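Nitroreductase (Desulfitobacterium hafniense, PDB 3PXV) binds flavin mononucleotide and probably works as an FMN-dependent oxidoreductase of the nitroreductase family. Local coordinates at residues R49-K54 and L154-G159; K20-S25 and L168-T173; E65-L70 and G87-G92; M59-A64 and E148-R153. All blocks are in the same frame, centred on the assembly; numbering follows the deposited sequence.

Contact 1 of 4, residues R49-K54 and L154-G159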
# COMPACT_ATOMS: atom_id res chain seq x y z
N ARG B 49 -7.27 7.26 -9.05
CA ARG B 49 -7.80 6.78 -10.33
C ARG B 49 -6.79 5.77 -10.87
O ARG B 49 -5.62 5.82 -10.50
CB ARG B 49 -7.97 7.88 -11.38
CG ARG B 49 -8.98 8.97 -11.07
CD ARG B 49 -10.42 8.46 -11.04
NE ARG B 49 -11.33 9.59 -10.81
CZ ARG B 49 -11.55 10.17 -9.62
NH1 ARG B 49 -10.94 9.75 -8.52
NH2 ARG B 49 -12.38 11.20 -9.53
N VAL B 50 -7.24 4.89 -11.76
CA VAL B 50 -6.38 3.86 -12.34
C VAL B 50 -6.31 4.12 -13.84
O VAL B 50 -7.24 3.78 -14.59
CB VAL B 50 -6.93 2.45 -12.01
CG1 VAL B 50 -6.14 1.34 -12.71
CG2 VAL B 50 -6.92 2.25 -10.52
N ILE B 51 -5.22 4.76 -14.28
CA ILE B 51 -5.03 5.13 -15.66
C ILE B 51 -4.03 4.16 -16.31
O ILE B 51 -2.84 4.21 -16.01
CB ILE B 51 -4.52 6.60 -15.76
CG1 ILE B 51 -5.49 7.54 -15.06
CG2 ILE B 51 -4.34 7.03 -17.23
CD1 ILE B 51 -5.01 8.93 -14.98
N VAL B 52 -4.53 3.29 -17.18
CA VAL B 52 -3.68 2.29 -17.87
C VAL B 52 -3.13 2.95 -19.11
O VAL B 52 -3.86 3.13 -20.09
CB VAL B 52 -4.48 1.00 -18.28
CG1 VAL B 52 -3.59 0.08 -19.10
CG2 VAL B 52 -5.00 0.25 -17.06
N VAL B 53 -1.85 3.28 -19.09
CA VAL B 53 -1.22 3.99 -20.18
C VAL B 53 -0.48 3.03 -21.09
O VAL B 53 0.35 2.28 -20.64
CB VAL B 53 -0.24 5.06 -19.65
CG1 VAL B 53 0.32 5.87 -20.81
CG2 VAL B 53 -0.93 5.97 -18.67
N LYS B 54 -0.80 3.08 -22.38
CA LYS B 54 -0.16 2.25 -23.41
C LYS B 54 0.46 3.07 -24.55
O LYS B 54 1.12 2.52 -25.41
CB LYS B 54 -1.18 1.29 -24.05
CG LYS B 54 -1.97 0.46 -23.06
CD LYS B 54 -2.63 -0.75 -23.70
CE LYS B 54 -3.52 -0.44 -24.84
NZ LYS B 54 -4.06 -1.68 -25.45
N LEU B 154 -3.15 12.52 -19.75
CA LEU B 154 -3.39 11.29 -18.97
C LEU B 154 -4.84 11.18 -18.55
O LEU B 154 -5.33 10.09 -18.31
CB LEU B 154 -2.49 11.24 -17.75
CG LEU B 154 -1.03 10.92 -18.07
CD1 LEU B 154 -0.10 11.34 -16.95
CD2 LEU B 154 -0.88 9.44 -18.41
N GLY B 155 -5.52 12.32 -18.47
CA GLY B 155 -6.90 12.39 -18.06
C GLY B 155 -7.09 12.46 -16.56
O GLY B 155 -8.09 12.02 -16.04
N PHE B 156 -6.13 13.04 -15.85
CA PHE B 156 -6.23 13.22 -14.40
C PHE B 156 -7.48 14.03 -14.07
O PHE B 156 -7.84 14.94 -14.82
CB PHE B 156 -5.05 14.07 -13.90
CG PHE B 156 -3.79 13.32 -13.63
CD1 PHE B 156 -3.52 12.09 -14.21
CD2 PHE B 156 -2.81 13.92 -12.85
CE1 PHE B 156 -2.33 11.43 -13.96
CE2 PHE B 156 -1.61 13.28 -12.61
CZ PHE B 156 -1.36 12.04 -13.16
N PRO B 157 -8.13 13.74 -12.93
CA PRO B 157 -9.21 14.65 -12.52
C PRO B 157 -8.61 15.98 -12.07
O PRO B 157 -7.47 16.01 -11.57
CB PRO B 157 -9.86 13.94 -11.32
CG PRO B 157 -9.34 12.54 -11.33
CD PRO B 157 -8.07 12.52 -12.10
N GLU B 158 -9.37 17.07 -12.20
CA GLU B 158 -8.90 18.39 -11.82
C GLU B 158 -8.44 18.41 -10.37
O GLU B 158 -9.14 17.91 -9.50
CB GLU B 158 -9.99 19.45 -12.01
CG GLU B 158 -9.45 20.89 -12.10
CD GLU B 158 -10.55 21.96 -12.11
OE1 GLU B 158 -11.52 21.82 -11.32
OE2 GLU B 158 -10.42 22.94 -12.89
N GLY B 159 -7.27 18.97 -10.12
CA GLY B 159 -6.76 19.04 -8.75
C GLY B 159 -5.90 17.87 -8.31
O GLY B 159 -5.14 18.01 -7.37
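The carbonyl oxygen of Leu154 rests against two methyls of Ile51 that approach it from the same side, with Ile51 CG2 3.4 Å and Ile51 CD1 3.5 Å from Leu154 O. Chi1 of Ile51 (-57°) sets CG2 anti to the backbone N and CG1 beside it, and the extended chi2 carries CD1 on toward Phe156. The same CD1 meets the edge of the Phe156 ring, close to its plane, with 3.6 Å to Phe156 CD1. Further along the strand, Val53 CG2 presses on Leu154 CD2 at 3.5 Å, a tight fit for two methyls whose side chains run nearly perpendicular. At the other end, Pro157 CG sits over one face of the Arg49 guanidinium, off toward its rim and 3.6 Å from Arg49 NE. Between Leu154 and Phe156 the chain turns at Gly155, whose positive phi makes it the C' residue of the Schellman motif closing helix 147-154. Strand 50-53 is flanked by strand 95-101 on one side, antiparallel, and by a parallel strand of the second subunit on the other. Leu154 also rests on Leu58 and Met62 of helix 56-72, and Phe156 on Val98 and Pro100 of strand 95-101.

Contact 2 of 4, residues K20-S25 and L168-T173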
# COMPACT_ATOMS: atom_id res chain seq x y z
N LYS B 20 10.97 -6.26 -22.08
CA LYS B 20 10.87 -6.51 -23.51
C LYS B 20 9.84 -5.49 -24.02
O LYS B 20 9.11 -4.90 -23.21
CB LYS B 20 10.40 -7.96 -23.78
CG LYS B 20 11.39 -9.04 -23.27
CD LYS B 20 10.79 -10.47 -23.19
CE LYS B 20 11.04 -11.31 -24.41
NZ LYS B 20 12.49 -11.67 -24.57
N ASN B 21 9.79 -5.26 -25.33
CA ASN B 21 8.84 -4.28 -25.87
C ASN B 21 7.41 -4.83 -26.04
O ASN B 21 6.48 -4.07 -26.30
CB ASN B 21 9.37 -3.61 -27.17
CG ASN B 21 9.54 -4.58 -28.33
OD1 ASN B 21 9.42 -5.79 -28.17
ND2 ASN B 21 9.81 -4.04 -29.52
N GLU B 22 7.24 -6.14 -25.84
CA GLU B 22 5.95 -6.80 -25.98
C GLU B 22 4.90 -6.29 -24.99
O GLU B 22 5.10 -6.33 -23.77
CB GLU B 22 6.11 -8.30 -25.80
CG GLU B 22 4.85 -9.12 -26.13
CD GLU B 22 5.04 -10.61 -25.87
OE1 GLU B 22 5.90 -10.99 -25.03
OE2 GLU B 22 4.31 -11.40 -26.51
N MSE B 23 3.78 -5.83 -25.54
CA MSE B 23 2.66 -5.30 -24.80
C MSE B 23 1.86 -6.45 -24.16
O MSE B 23 1.56 -7.45 -24.83
CB MSE B 23 1.74 -4.54 -25.77
CG MSE B 23 0.53 -3.83 -25.15
SE MSE B 23 1.06 -2.31 -24.03
CE MSE B 23 1.66 -1.04 -25.37
N PRO B 24 1.54 -6.32 -22.86
CA PRO B 24 0.64 -7.30 -22.25
C PRO B 24 -0.73 -7.18 -22.91
O PRO B 24 -1.09 -6.11 -23.38
CB PRO B 24 0.55 -6.86 -20.79
CG PRO B 24 1.79 -6.06 -20.56
CD PRO B 24 2.11 -5.40 -21.87
N SER B 25 -1.46 -8.28 -22.98
CA SER B 25 -2.78 -8.26 -23.61
C SER B 25 -3.79 -7.41 -22.81
O SER B 25 -3.63 -7.21 -21.61
CB SER B 25 -3.32 -9.69 -23.78
OG SER B 25 -3.48 -10.36 -22.53
N LEU B 168 4.61 -2.03 -16.32
CA LEU B 168 4.21 -3.38 -16.62
C LEU B 168 4.75 -3.88 -17.95
O LEU B 168 4.83 -3.13 -18.92
CB LEU B 168 2.69 -3.47 -16.65
CG LEU B 168 1.87 -3.00 -15.44
CD1 LEU B 168 0.40 -3.05 -15.76
CD2 LEU B 168 2.17 -3.79 -14.16
N GLY B 169 5.10 -5.16 -18.00
CA GLY B 169 5.55 -5.79 -19.24
C GLY B 169 6.06 -7.19 -18.97
O GLY B 169 5.70 -7.80 -17.99
N HIS B 170 6.87 -7.70 -19.89
CA HIS B 170 7.52 -8.99 -19.74
C HIS B 170 8.99 -8.75 -19.46
O HIS B 170 9.61 -7.89 -20.10
CB HIS B 170 7.34 -9.85 -20.99
CG HIS B 170 5.94 -10.33 -21.17
ND1 HIS B 170 5.42 -11.39 -20.45
CD2 HIS B 170 4.94 -9.88 -21.96
CE1 HIS B 170 4.16 -11.58 -20.80
NE2 HIS B 170 3.84 -10.67 -21.71
N ALA B 171 9.55 -9.47 -18.49
CA ALA B 171 10.97 -9.31 -18.13
C ALA B 171 11.91 -9.78 -19.23
O ALA B 171 11.74 -10.88 -19.76
CB ALA B 171 11.31 -10.06 -16.81
N ASN B 172 12.86 -8.93 -19.58
CA ASN B 172 13.92 -9.30 -20.49
C ASN B 172 14.96 -9.95 -19.60
O ASN B 172 15.45 -11.03 -19.90
CB ASN B 172 14.49 -8.10 -21.21
CG ASN B 172 15.50 -8.47 -22.27
OD1 ASN B 172 15.39 -9.51 -22.92
ND2 ASN B 172 16.49 -7.61 -22.46
N THR B 173 15.28 -9.29 -18.48
CA THR B 173 16.22 -9.82 -17.49
C THR B 173 15.59 -9.76 -16.09
O THR B 173 14.87 -8.84 -15.73
CB THR B 173 17.62 -9.13 -17.53
OG1 THR B 173 17.57 -7.84 -16.93
CG2 THR B 173 18.15 -9.01 -18.97
O HOH W 1 7.10 -6.01 -22.06
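Lys20 N donates to His170 O at 2.9 Å in a nearly straight bond (172°) that meets the carbonyl almost end-on. The backbone N-H of the same histidine is served by a water, 2.8 Å from His170 N, which in turn donates to the carbonyl oxygens of Lys20 and Glu22 and so ties three backbone groups together. Around these bonds lie the side chains. The aliphatic part of Lys20 runs over the backbone of the other segment, with Lys20 CG 3.8 Å from Asn172 CA and Lys20 CD 3.6 Å from Ala171 O. The Glu22 carboxylate comes obliquely to the imidazole, its plane turned 41° from the ring, and Glu22 OE1 lies 3.4 Å from His170 CD2; the extended glutamate chain, with CG anti to the backbone N (chi1 -171°), carries it there. With an alanine at position His170 the imidazole is gone, and the Glu22 carboxylate would probably lose the ring it lies against and be set free to turn. In this FMN-dependent nitroreductase-like fold the contact fastens the loop between helices 5-12 and 26-36 to the chain leaving strand 161-169, which goes on to the FMN-binding Lys175 and His178. Farther along, Pro24 CG packs on Gly169 CA at 4.0 Å, and the proline also touches Cys95 and Leu29. Just before Lys20, Asp18 holds the other segment, pairing with Asn172 through the backbone and accepting a hydrogen bond from Thr173 OG1. Next to Pro24, Ser25 is the N-cap of helix 26-36.

Contact 3 of 4, residues E65-L70 and G87-G92. With FMN (flavin mononucleotide), chain F.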
# COMPACT_ATOMS: atom_id res chain seq x y z
N GLU B 65 11.27 14.22 -20.15
CA GLU B 65 11.06 15.37 -19.25
C GLU B 65 11.60 15.04 -17.85
O GLU B 65 12.31 15.85 -17.23
CB GLU B 65 9.59 15.76 -19.18
CG GLU B 65 9.29 16.93 -18.24
CD GLU B 65 9.99 18.24 -18.63
OE1 GLU B 65 10.30 18.45 -19.85
OE2 GLU B 65 10.18 19.06 -17.69
N GLY B 66 11.28 13.85 -17.36
CA GLY B 66 11.76 13.41 -16.05
C GLY B 66 13.28 13.51 -15.98
O GLY B 66 13.81 14.19 -15.10
N LEU B 67 13.96 12.87 -16.93
CA LEU B 67 15.42 12.92 -16.98
C LEU B 67 15.97 14.34 -17.02
O LEU B 67 16.97 14.62 -16.39
CB LEU B 67 15.98 12.15 -18.19
CG LEU B 67 15.84 10.64 -18.11
CD1 LEU B 67 16.30 10.02 -19.42
CD2 LEU B 67 16.67 10.10 -16.92
N ALA B 68 15.31 15.21 -17.77
CA ALA B 68 15.79 16.60 -17.93
C ALA B 68 15.66 17.41 -16.65
O ALA B 68 16.51 18.27 -16.37
CB ALA B 68 15.08 17.29 -19.08
N TYR B 69 14.64 17.11 -15.85
CA TYR B 69 14.48 17.78 -14.59
C TYR B 69 15.65 17.39 -13.72
O TYR B 69 16.28 18.25 -13.12
CB TYR B 69 13.17 17.39 -13.89
CG TYR B 69 12.88 18.20 -12.65
CD1 TYR B 69 12.52 19.54 -12.75
CD2 TYR B 69 12.99 17.65 -11.38
CE1 TYR B 69 12.26 20.32 -11.62
CE2 TYR B 69 12.73 18.42 -10.23
CZ TYR B 69 12.35 19.76 -10.37
OH TYR B 69 12.08 20.56 -9.27
N LEU B 70 15.94 16.09 -13.66
CA LEU B 70 17.06 15.59 -12.87
C LEU B 70 18.36 16.17 -13.38
O LEU B 70 19.19 16.65 -12.59
CB LEU B 70 17.13 14.06 -12.92
CG LEU B 70 16.07 13.25 -12.20
CD1 LEU B 70 16.22 11.74 -12.52
CD2 LEU B 70 16.16 13.53 -10.71
N GLY B 87 20.33 4.61 -18.30
CA GLY B 87 19.77 5.87 -18.80
C GLY B 87 18.28 5.86 -19.07
O GLY B 87 17.75 6.71 -19.81
N ARG B 88 17.59 4.88 -18.48
CA ARG B 88 16.17 4.75 -18.67
C ARG B 88 15.53 4.89 -17.33
O ARG B 88 16.08 4.46 -16.30
CB ARG B 88 15.80 3.42 -19.31
CG ARG B 88 16.20 3.28 -20.83
CD ARG B 88 15.96 1.85 -21.35
NE ARG B 88 16.62 0.84 -20.49
CZ ARG B 88 16.43 -0.48 -20.56
NH1 ARG B 88 15.60 -1.02 -21.46
NH2 ARG B 88 17.08 -1.29 -19.72
N LEU B 89 14.37 5.52 -17.34
CA LEU B 89 13.60 5.77 -16.15
C LEU B 89 12.49 4.68 -16.14
O LEU B 89 12.17 4.14 -15.10
CB LEU B 89 13.08 7.20 -16.26
CG LEU B 89 13.03 8.19 -15.11
CD1 LEU B 89 14.32 8.25 -14.31
CD2 LEU B 89 12.67 9.58 -15.67
N PHE B 90 11.98 4.31 -17.32
CA PHE B 90 10.96 3.29 -17.43
C PHE B 90 11.45 1.92 -17.89
O PHE B 90 10.64 1.02 -18.14
CB PHE B 90 9.79 3.77 -18.29
CG PHE B 90 9.17 5.05 -17.81
CD1 PHE B 90 9.14 5.38 -16.45
CD2 PHE B 90 8.54 5.89 -18.70
CE1 PHE B 90 8.55 6.56 -16.01
CE2 PHE B 90 7.93 7.06 -18.28
CZ PHE B 90 7.94 7.41 -16.94
N TYR B 91 12.76 1.76 -17.97
CA TYR B 91 13.41 0.50 -18.33
C TYR B 91 12.83 -0.21 -19.56
O TYR B 91 12.81 -1.44 -19.65
CB TYR B 91 13.41 -0.42 -17.11
CG TYR B 91 13.93 0.26 -15.85
CD1 TYR B 91 15.30 0.53 -15.67
CD2 TYR B 91 13.06 0.62 -14.82
CE1 TYR B 91 15.76 1.14 -14.50
CE2 TYR B 91 13.52 1.25 -13.66
CZ TYR B 91 14.86 1.50 -13.51
OH TYR B 91 15.29 2.11 -12.35
N GLY B 92 12.39 0.57 -20.54
CA GLY B 92 11.84 0.03 -21.79
C GLY B 92 10.45 -0.57 -21.67
O GLY B 92 10.03 -1.32 -22.56
N1 FMN F . 12.72 1.50 -8.37
C2 FMN F . 13.22 2.19 -9.46
O2 FMN F . 14.09 1.71 -10.19
N3 FMN F . 12.74 3.43 -9.75
C4 FMN F . 11.77 4.03 -8.97
O4 FMN F . 11.39 5.15 -9.29
C4A FMN F . 11.27 3.34 -7.87
N5 FMN F . 10.30 3.88 -7.07
C5A FMN F . 9.64 3.10 -6.16
C6 FMN F . 8.49 3.59 -5.54
C7 FMN F . 7.79 2.82 -4.62
C7M FMN F . 6.57 3.39 -4.00
C8 FMN F . 8.25 1.55 -4.31
C8M FMN F . 7.55 0.69 -3.33
C9 FMN F . 9.40 1.05 -4.93
C9A FMN F . 10.11 1.83 -5.86
N10 FMN F . 11.25 1.37 -6.49
C10 FMN F . 11.75 2.06 -7.58
C1' FMN F . 11.57 -0.10 -6.41
C2' FMN F . 12.37 -0.38 -5.15
O2' FMN F . 13.71 -0.00 -5.39
C3' FMN F . 12.24 -1.86 -4.80
O3' FMN F . 10.90 -2.20 -4.51
C4' FMN F . 13.08 -2.18 -3.57
O4' FMN F . 14.41 -1.94 -3.93
C5' FMN F . 12.91 -3.62 -3.10
O5' FMN F . 13.24 -4.52 -4.15
P FMN F . 12.13 -5.51 -4.76
O1P FMN F . 12.76 -6.17 -5.95
O2P FMN F . 10.86 -4.77 -5.22
O3P FMN F . 11.87 -6.50 -3.67
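Leu89 plugs against the side of helix 56-72 in an apolar contact that joins this helix to the loop running from helix 77-84 toward strand 95-101, a loop that also reaches the flavin. Leu89 CD2 lies over the helix backbone, 4.0 Å from Gly66 CA and 3.8 Å from Leu67 N. A side chain at Gly66 would run into that methyl, and so the glycine allows the close approach. Leu89 CD1 meets Leu67 CD2 at 4.0 Å, the two leucines lying alongside with opposed directions, with Leu70 CD1 more loosely at the border. Leu67 CD1 also touches the backbone of the loop, 3.6 Å from Gly87 O. One turn back on the same helix, Glu63 OE2 accepts the backbone N-H groups of both Leu89 and Phe90, a polar fastening beside the apolar one. Two residues past Leu89, Tyr91 serves the cofactor. With CG beside the backbone N (chi1 -50°) the ring is turned toward the flavin, where its hydroxyl donates, with 2.5 Å from Tyr91 OH to FMN O2; that oxygen faces the rim of the phenol, nearly level with the ring. Arg13, Ser15, Arg17, Lys175 and His178 supply further hydrogen bonds to the FMN. A phenylalanine in place of Tyr91 lacks the hydroxyl and would probably leave FMN O2 without this donor. Because O2 belongs to the pyrimidine end of the isoalloxazine, a hydrogen bond there may help to stabilise negative charge that gathers at N1-C2-O2 when the flavin is reduced.

Contact 4 of 4, residues M59-A64 and E148-R153; sequences MQEMEA and EEFSKR
Glu61 OE1 and Arg153 NH1 form the polar link between the two helices, a salt bridge of 2.7 Å with an N-H...O angle of 164°. The oxygen lies in the guanidinium plane, whereas the nitrogen stands above the carboxylate plane, the two flat groups being turned 69° against each other. The same NH1 also donates to Glu149 OE2 at 3.2 Å, a more bent bond to that oxygen's anti lone pair. Arg146 NH2 makes salt bridges with the same two oxygens, so each carboxylate is gripped by two arginines. This shared positive charge probably offsets the crowding of Glu61 OE1 and Glu149 OE2, which lie 4.2 Å apart. Beside the charges the contact is apolar. Met62, present as selenomethionine, lays its CG over one face of the Phe150 ring in a CH-pi contact, 3.5 Å from Phe150 CD1, and its SE lies obliquely to the ring, farther off. Ser151 OG is satisfied within its own helix by Ala147 O. With axes 11.8 Å apart and directions 154° apart, helices 56-72 and 147-154 form a roughly antiparallel pair, joined by a salt-bridge network alongside a Met-aromatic contact.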
# COMPACT_ATOMS: atom_id res chain seq x y z
N MSE B 59 4.60 8.17 -23.09
CA MSE B 59 5.54 7.56 -22.16
C MSE B 59 6.95 8.10 -22.37
O MSE B 59 7.60 8.52 -21.42
CB MSE B 59 5.50 6.04 -22.26
CG MSE B 59 4.22 5.41 -21.68
SE MSE B 59 4.47 3.54 -21.34
CE MSE B 59 5.85 3.73 -20.03
N GLN B 60 7.42 8.12 -23.63
CA GLN B 60 8.75 8.66 -23.97
C GLN B 60 8.88 10.14 -23.58
O GLN B 60 9.93 10.58 -23.13
CB GLN B 60 9.08 8.52 -25.47
CG GLN B 60 9.32 7.08 -25.98
CD GLN B 60 9.69 7.03 -27.49
OE1 GLN B 60 9.19 7.81 -28.30
NE2 GLN B 60 10.57 6.09 -27.86
N GLU B 61 7.81 10.91 -23.76
CA GLU B 61 7.88 12.34 -23.44
C GLU B 61 8.01 12.58 -21.95
O GLU B 61 8.79 13.41 -21.53
CB GLU B 61 6.69 13.09 -24.04
CG GLU B 61 6.72 13.18 -25.57
CD GLU B 61 5.63 14.06 -26.17
OE1 GLU B 61 5.07 14.91 -25.44
OE2 GLU B 61 5.35 13.94 -27.39
N MSE B 62 7.26 11.82 -21.16
CA MSE B 62 7.30 11.97 -19.73
C MSE B 62 8.67 11.51 -19.22
O MSE B 62 9.22 12.08 -18.26
CB MSE B 62 6.16 11.17 -19.07
CG MSE B 62 4.79 11.70 -19.37
SE MSE B 62 3.34 10.63 -18.64
CE MSE B 62 3.84 10.75 -16.81
N GLU B 63 9.23 10.50 -19.87
CA GLU B 63 10.54 9.97 -19.48
C GLU B 63 11.63 11.00 -19.75
O GLU B 63 12.46 11.27 -18.88
CB GLU B 63 10.84 8.66 -20.23
CG GLU B 63 12.15 7.99 -19.77
CD GLU B 63 12.40 6.63 -20.42
OE1 GLU B 63 12.26 6.51 -21.64
OE2 GLU B 63 12.75 5.68 -19.69
N ALA B 64 11.62 11.57 -20.95
CA ALA B 64 12.61 12.57 -21.35
C ALA B 64 12.49 13.83 -20.50
O ALA B 64 13.49 14.45 -20.15
CB ALA B 64 12.49 12.88 -22.83
N GLU B 148 0.32 20.49 -16.33
CA GLU B 148 -1.08 20.53 -16.77
C GLU B 148 -1.27 19.75 -18.06
O GLU B 148 -2.26 19.06 -18.23
CB GLU B 148 -1.59 21.95 -16.97
CG GLU B 148 -3.13 22.01 -17.07
CD GLU B 148 -3.66 23.27 -17.77
OE1 GLU B 148 -2.86 24.01 -18.41
OE2 GLU B 148 -4.90 23.50 -17.70
N GLU B 149 -0.30 19.87 -18.97
CA GLU B 149 -0.30 19.13 -20.22
C GLU B 149 -0.34 17.62 -19.98
O GLU B 149 -1.25 16.94 -20.47
CB GLU B 149 0.97 19.47 -21.00
CG GLU B 149 1.15 18.72 -22.32
CD GLU B 149 2.53 18.98 -22.95
OE1 GLU B 149 3.02 20.14 -22.87
OE2 GLU B 149 3.10 18.02 -23.51
N PHE B 150 0.63 17.08 -19.24
CA PHE B 150 0.61 15.66 -18.99
C PHE B 150 -0.66 15.27 -18.24
O PHE B 150 -1.21 14.22 -18.49
CB PHE B 150 1.87 15.16 -18.25
CG PHE B 150 3.13 15.26 -19.05
CD1 PHE B 150 3.21 14.71 -20.31
CD2 PHE B 150 4.26 15.87 -18.52
CE1 PHE B 150 4.38 14.80 -21.06
CE2 PHE B 150 5.45 15.97 -19.26
CZ PHE B 150 5.50 15.43 -20.52
N SER B 151 -1.15 16.14 -17.36
CA SER B 151 -2.36 15.81 -16.61
C SER B 151 -3.54 15.61 -17.53
O SER B 151 -4.29 14.64 -17.38
CB SER B 151 -2.66 16.84 -15.52
OG SER B 151 -1.67 16.78 -14.49
N LYS B 152 -3.70 16.49 -18.50
CA LYS B 152 -4.81 16.38 -19.43
C LYS B 152 -4.61 15.21 -20.38
O LYS B 152 -5.53 14.49 -20.70
CB LYS B 152 -5.01 17.67 -20.23
CG LYS B 152 -5.49 18.83 -19.38
CD LYS B 152 -5.70 20.10 -20.22
CE LYS B 152 -4.38 20.64 -20.79
NZ LYS B 152 -4.54 22.02 -21.36
N ARG B 153 -3.39 15.02 -20.84
CA ARG B 153 -3.14 13.90 -21.75
C ARG B 153 -3.41 12.57 -21.05
O ARG B 153 -3.88 11.62 -21.67
CB ARG B 153 -1.73 13.97 -22.32
CG ARG B 153 -1.53 15.20 -23.19
CD ARG B 153 -0.10 15.35 -23.61
NE ARG B 153 0.32 14.31 -24.54
CZ ARG B 153 1.53 14.24 -25.09
NH1 ARG B 153 2.47 15.13 -24.77
NH2 ARG B 153 1.81 13.26 -25.93

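In the fold
Helix 56-72 connects three of the contacts: it follows strand 50-53 of contact 1, supplies 59-64 to contact 4 and 65-70 to contact 3. Contacts 1 and 4, centres 11 Å apart, touch where helix 147-154 ends, and contacts 3 and 4, 12 Å apart, meet through Glu63. Contact 2 is centred 18 to 22 Å from the other centres, yet shares the antiparallel sheet with contact 1, touching it at Met23 and Lys54. Along the chain the contacts are nested: contact 3 within 4, 4 within 1, and 1 within 2. The outermost loop joins 20-25 to the end of strand 161-169, while contact 3 reaches the flavin and contact 1 the subunit interface.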